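Local atomic coordinates of DUF1116 domain-containing protein (Enterococcus faecalis, PDB entry 3CLQ), a protein that is of unknown function but belongs to the AllG family, named for a subunit of oxamate carbamoyltransferase, and so may be related to carbamoyl-transfer chemistry. Residues B[52-55]-B[56-59]; B[14-17]-B[18-22]; B[294-297]-B[298-301]. One frame throughout, in Å; residues are numbered along the deposited sequence.

In the fold
Along the chain the three local contacts come in the order contact 2, contact 1, contact 3. Contact 2 lies within helix 6-23, just ahead of strand 26-33, while contact 1 is the turn in the loop between strand 45-48 and helix 60-73. Contact 3 bends the loop joining strands 280-283 and 304-305, the edge strands, within this chain, of an antiparallel sheet. Contacts 1 and 3 are neighbours, with centres 23 Å and nearest atoms about 7 Å apart, yet they do not touch. Contact 2 is remote, its centre 34 Å from contact 1 and 40 Å from contact 3, across the chain's centre from the latter. Two loop turns thus share one region, and the helix occupies another.

Contact 1 (B[52-55]-B[56-59]); sequences PITY and ENMC
Y55 and M58 meet at about a right angle, the selenium of the selenomethionine lying beside CD1 of the ring. SE is 3.9 Å from Y55 CD1 and 5.1 Å from the ring centroid, 66° off the ring normal, an oblique Met-aromatic contact. Beyond CG the M58 chain is extended; it leaves SE beside the ring and carries CE away from it, to the other apolar partner, I53. There CE sits 4.0 Å from I53 CG2, the two side chains crossing obliquely, while the other branch of I53 sends CD1 to the backbone oxygen of N57. On another part of the Y55 ring, E56 OE2 stands at the edge, in the ring plane and 3.9 Å from Y55 CD2, with the carboxylate turned 75° against the ring. A bend of the E56 chain at chi2 folds the acid back toward Y55, to this edge. T54 and N57 lie side by side, pointing the same way, with T54 OG1 3.2 Å from N57 ND2 but at an angle too poor for a hydrogen bond. M58 N donates to Y55 O at 2.8 Å, fairly straight at 154°, though it approaches from above the carbonyl plane. The phenol end looks elsewhere: Y55 OH is hydrogen-bonded to D83 and Q67, and the ring and M58 both pack on V66 of helix 60-73. K63 NZ of that helix donates to M58 O. At the centre is a type I beta turn from Y55 to M58, leading directly into C59, the N-cap position of helix 60-73.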
# COMPACT_ATOMS: atom_id res chain seq x y z
N PRO B 52 1.01 20.55 -29.26
CA PRO B 52 0.42 21.86 -29.57
C PRO B 52 -0.88 21.72 -30.34
O PRO B 52 -1.01 20.85 -31.20
CB PRO B 52 1.50 22.54 -30.41
CG PRO B 52 2.75 21.95 -29.96
CD PRO B 52 2.43 20.49 -29.65
N ILE B 53 -1.85 22.57 -30.00
CA ILE B 53 -3.18 22.52 -30.60
C ILE B 53 -3.91 23.84 -30.37
O ILE B 53 -4.06 24.30 -29.24
CB ILE B 53 -4.01 21.34 -30.03
CG1 ILE B 53 -5.33 21.19 -30.76
CG2 ILE B 53 -4.24 21.54 -28.54
CD1 ILE B 53 -5.89 19.80 -30.72
N THR B 54 -4.36 24.47 -31.43
CA THR B 54 -5.16 25.68 -31.26
C THR B 54 -6.45 25.35 -30.51
O THR B 54 -6.82 24.19 -30.39
CB THR B 54 -5.49 26.34 -32.59
OG1 THR B 54 -6.12 25.37 -33.43
CG2 THR B 54 -4.22 26.82 -33.26
N TYR B 55 -7.12 26.39 -30.02
CA TYR B 55 -8.33 26.21 -29.25
C TYR B 55 -9.44 25.69 -30.15
O TYR B 55 -10.12 24.73 -29.79
CB TYR B 55 -8.74 27.51 -28.57
CG TYR B 55 -10.10 27.46 -27.92
CD1 TYR B 55 -10.27 26.85 -26.69
CD2 TYR B 55 -11.22 28.02 -28.53
CE1 TYR B 55 -11.52 26.79 -26.08
CE2 TYR B 55 -12.47 27.98 -27.93
CZ TYR B 55 -12.61 27.36 -26.70
OH TYR B 55 -13.84 27.30 -26.07
N GLU B 56 -9.62 26.31 -31.31
CA GLU B 56 -10.70 25.91 -32.21
C GLU B 56 -10.65 24.42 -32.56
O GLU B 56 -11.68 23.81 -32.79
CB GLU B 56 -10.74 26.74 -33.50
CG GLU B 56 -11.04 28.21 -33.31
CD GLU B 56 -9.88 28.91 -32.65
OE1 GLU B 56 -8.72 28.54 -32.95
OE2 GLU B 56 -10.11 29.82 -31.81
N ASN B 57 -9.46 23.84 -32.60
CA ASN B 57 -9.39 22.42 -32.91
C ASN B 57 -9.46 21.49 -31.70
O ASN B 57 -9.49 20.28 -31.86
CB ASN B 57 -8.21 22.11 -33.83
CG ASN B 57 -8.23 22.95 -35.10
OD1 ASN B 57 -9.31 23.29 -35.62
ND2 ASN B 57 -7.06 23.29 -35.61
N MSE B 58 -9.52 22.05 -30.49
CA MSE B 58 -9.63 21.22 -29.28
C MSE B 58 -10.95 20.47 -29.25
O MSE B 58 -11.84 20.76 -30.03
CB MSE B 58 -9.49 22.05 -28.00
CG MSE B 58 -8.10 22.59 -27.77
SE MSE B 58 -8.05 23.71 -26.15
CE MSE B 58 -6.12 24.02 -25.98
N CYS B 59 -11.08 19.50 -28.36
CA CYS B 59 -12.24 18.63 -28.37
C CYS B 59 -13.25 19.07 -27.32
O CYS B 59 -12.94 19.90 -26.47
CB CYS B 59 -11.83 17.19 -28.11
SG CYS B 59 -11.39 16.85 -26.38

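Contact 2 (B[14-17]-B[18-22]); sequences NEEA and VTRII
T19 grips E15 O twice. The hydroxyl OG1 of T19 donates back to E15 O at 2.6 Å, while T19 N donates to the same oxygen at 3.0 Å, the two arriving from opposite faces of the carbonyl plane. With chi1 at -65°, OG1 lies beside the threonine's own backbone N and is turned down onto the preceding helical turn. V18 N donates to N14 O in a nearly straight bond of 169°, and V18 CG1 crowds the same oxygen, an approach short enough to be probably strained. One turn on, I21 lays CG1 3.4 Å from A17 O, which accepts I21 N in its carbonyl plane and R20 N weakly. V18 and I21 belong to the buried side, where both touch T367 of strand 363-369, and A17 is buried against S254.

E15 and E16 lie on the exposed side, where the fit is looser. Both acids bend at chi2, bringing their carboxylates forward along the helix, toward the next turn. E16 OE2 comes to the edge of the R20 guanidinium, near its plane, but stays 3.8 Å from R20 NE, a long salt bridge with the two planar groups 59° apart. R20 NH1 is hydrogen-bonded to A247 O, and E15 OE2 forms a salt bridge with K350. The chemistry therefore divides: short-range i to i+4 bonds hold the backbone and T19, whereas the charged ends look largely to other parts of the fold, and the E16-R20 attraction is probably modest.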
# COMPACT_ATOMS: atom_id res chain seq x y z
N ASN B 14 22.19 6.18 -26.18
CA ASN B 14 21.08 5.64 -25.43
C ASN B 14 21.50 5.27 -24.01
O ASN B 14 20.75 5.46 -23.06
CB ASN B 14 20.42 4.47 -26.17
CG ASN B 14 19.73 4.92 -27.47
OD1 ASN B 14 20.06 5.96 -28.05
ND2 ASN B 14 18.78 4.11 -27.94
N GLU B 15 22.73 4.77 -23.88
CA GLU B 15 23.35 4.49 -22.60
C GLU B 15 23.38 5.71 -21.66
O GLU B 15 22.98 5.62 -20.49
CB GLU B 15 24.77 3.98 -22.82
CG GLU B 15 25.53 3.66 -21.52
CD GLU B 15 24.96 2.44 -20.76
OE1 GLU B 15 24.43 1.52 -21.44
OE2 GLU B 15 25.05 2.41 -19.51
N GLU B 16 23.86 6.83 -22.20
CA GLU B 16 23.92 8.09 -21.46
C GLU B 16 22.50 8.59 -21.15
O GLU B 16 22.21 8.96 -20.01
CB GLU B 16 24.77 9.13 -22.22
CG GLU B 16 24.88 10.55 -21.61
CD GLU B 16 25.24 10.60 -20.09
OE1 GLU B 16 25.70 9.59 -19.51
OE2 GLU B 16 25.05 11.68 -19.46
N ALA B 17 21.62 8.57 -22.14
CA ALA B 17 20.26 9.05 -21.94
C ALA B 17 19.50 8.25 -20.90
O ALA B 17 18.91 8.82 -19.97
CB ALA B 17 19.50 9.06 -23.24
N VAL B 18 19.50 6.92 -21.03
CA VAL B 18 18.78 6.07 -20.08
C VAL B 18 19.42 6.09 -18.69
O VAL B 18 18.73 5.88 -17.69
CB VAL B 18 18.61 4.59 -20.58
CG1 VAL B 18 19.92 3.85 -20.62
CG2 VAL B 18 17.62 3.84 -19.69
N THR B 19 20.71 6.38 -18.64
CA THR B 19 21.39 6.51 -17.36
C THR B 19 20.91 7.75 -16.64
O THR B 19 20.83 7.75 -15.42
CB THR B 19 22.93 6.55 -17.46
OG1 THR B 19 23.40 5.30 -17.95
CG2 THR B 19 23.55 6.77 -16.09
N ARG B 20 20.59 8.80 -17.38
CA ARG B 20 20.06 9.97 -16.71
C ARG B 20 18.70 9.61 -16.12
O ARG B 20 18.49 9.74 -14.92
CB ARG B 20 19.97 11.16 -17.62
CG ARG B 20 21.32 11.67 -18.07
CD ARG B 20 21.20 13.09 -18.54
NE ARG B 20 22.29 13.88 -18.00
CZ ARG B 20 22.20 15.16 -17.63
NH1 ARG B 20 21.06 15.83 -17.72
NH2 ARG B 20 23.28 15.76 -17.16
N ILE B 21 17.82 9.09 -16.94
CA ILE B 21 16.48 8.73 -16.52
C ILE B 21 16.51 7.87 -15.28
O ILE B 21 15.87 8.18 -14.27
CB ILE B 21 15.78 8.01 -17.68
CG1 ILE B 21 15.73 8.94 -18.89
CG2 ILE B 21 14.39 7.48 -17.28
CD1 ILE B 21 15.38 8.22 -20.21
N ILE B 22 17.27 6.78 -15.33
CA ILE B 22 17.30 5.83 -14.20
C ILE B 22 17.84 6.47 -12.94
O ILE B 22 17.31 6.25 -11.85
CB ILE B 22 18.16 4.60 -14.54
CG1 ILE B 22 17.40 3.65 -15.48
CG2 ILE B 22 18.63 3.87 -13.27
CD1 ILE B 22 18.31 2.68 -16.19

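Contact 3 (B[294-297]-B[298-301]); sequences GYTQ and EDAG
D299 and T296 hold each other across the bend by two hydrogen bonds. D299 N donates to T296 O at 2.9 Å (158°), and T296 N returns a longer bond of 3.3 Å to D299 OD1, meeting the carboxylate from above its plane. D299 CG, beside its own backbone N (chi1 -61°), tips the acid back toward T296. D299 OD1 also lies 2.6 Å from T296 O, a short approach of two oxygens that may mean either a proton on the acid or a doubtful side-chain position. A third bond, A300 N to Q297 O at 3.2 Å, continues the turn. Farther out, D299 OD2 stands at the edge of the Y295 ring, in its plane and 3.9 Å from Y295 CD2, with the carboxylate about perpendicular to the ring. On another flank Q297 bends at chi2 and lays NE2 3.7 Å from A300 CB. The turn lies at the surface in the loop between strands 280-283 and 304-305. D299 and G301 pair by backbone hydrogen bonds with K390 and A388, at and just beyond the end of strand 383-388, and Y295 touches I394, short of strand 396-402.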
# COMPACT_ATOMS: atom_id res chain seq x y z
N GLY B 294 -24.20 0.86 -17.96
CA GLY B 294 -25.00 1.92 -18.56
C GLY B 294 -24.24 2.76 -19.58
O GLY B 294 -24.81 3.65 -20.22
N TYR B 295 -22.95 2.47 -19.74
CA TYR B 295 -22.14 3.11 -20.76
C TYR B 295 -21.63 2.12 -21.80
O TYR B 295 -21.56 0.92 -21.54
CB TYR B 295 -20.97 3.84 -20.12
CG TYR B 295 -21.36 5.14 -19.50
CD1 TYR B 295 -21.31 5.33 -18.12
CD2 TYR B 295 -21.79 6.19 -20.29
CE1 TYR B 295 -21.67 6.54 -17.55
CE2 TYR B 295 -22.15 7.40 -19.73
CZ TYR B 295 -22.09 7.57 -18.37
OH TYR B 295 -22.47 8.78 -17.84
N THR B 296 -21.29 2.63 -22.98
CA THR B 296 -20.76 1.80 -24.06
C THR B 296 -19.67 2.53 -24.83
O THR B 296 -19.57 3.74 -24.78
CB THR B 296 -21.85 1.33 -25.04
OG1 THR B 296 -21.30 1.23 -26.36
CG2 THR B 296 -23.03 2.32 -25.07
N GLN B 297 -18.89 1.77 -25.59
CA GLN B 297 -17.67 2.28 -26.22
C GLN B 297 -17.84 3.46 -27.21
O GLN B 297 -16.91 4.23 -27.43
CB GLN B 297 -16.90 1.08 -26.81
CG GLN B 297 -16.11 1.34 -28.06
CD GLN B 297 -14.85 2.14 -27.82
OE1 GLN B 297 -14.10 2.37 -28.76
NE2 GLN B 297 -14.60 2.56 -26.58
N GLU B 298 -19.03 3.62 -27.80
CA GLU B 298 -19.23 4.76 -28.70
C GLU B 298 -19.49 6.04 -27.92
O GLU B 298 -19.69 7.09 -28.52
CB GLU B 298 -20.39 4.54 -29.68
CG GLU B 298 -20.13 3.54 -30.79
CD GLU B 298 -20.44 2.11 -30.37
OE1 GLU B 298 -21.42 1.54 -30.91
OE2 GLU B 298 -19.73 1.59 -29.47
N ASP B 299 -19.51 5.94 -26.60
CA ASP B 299 -19.63 7.15 -25.80
C ASP B 299 -18.25 7.78 -25.64
O ASP B 299 -18.15 8.99 -25.40
CB ASP B 299 -20.24 6.84 -24.43
CG ASP B 299 -21.64 6.24 -24.53
OD1 ASP B 299 -21.77 5.11 -25.05
OD2 ASP B 299 -22.61 6.90 -24.08
N ALA B 300 -17.21 6.96 -25.79
CA ALA B 300 -15.83 7.33 -25.44
C ALA B 300 -15.19 8.37 -26.35
O ALA B 300 -15.52 8.47 -27.54
CB ALA B 300 -14.97 6.09 -25.42
N GLY B 301 -14.28 9.15 -25.78
CA GLY B 301 -13.47 10.07 -26.55
C GLY B 301 -12.16 9.40 -26.93
O GLY B 301 -11.85 8.31 -26.46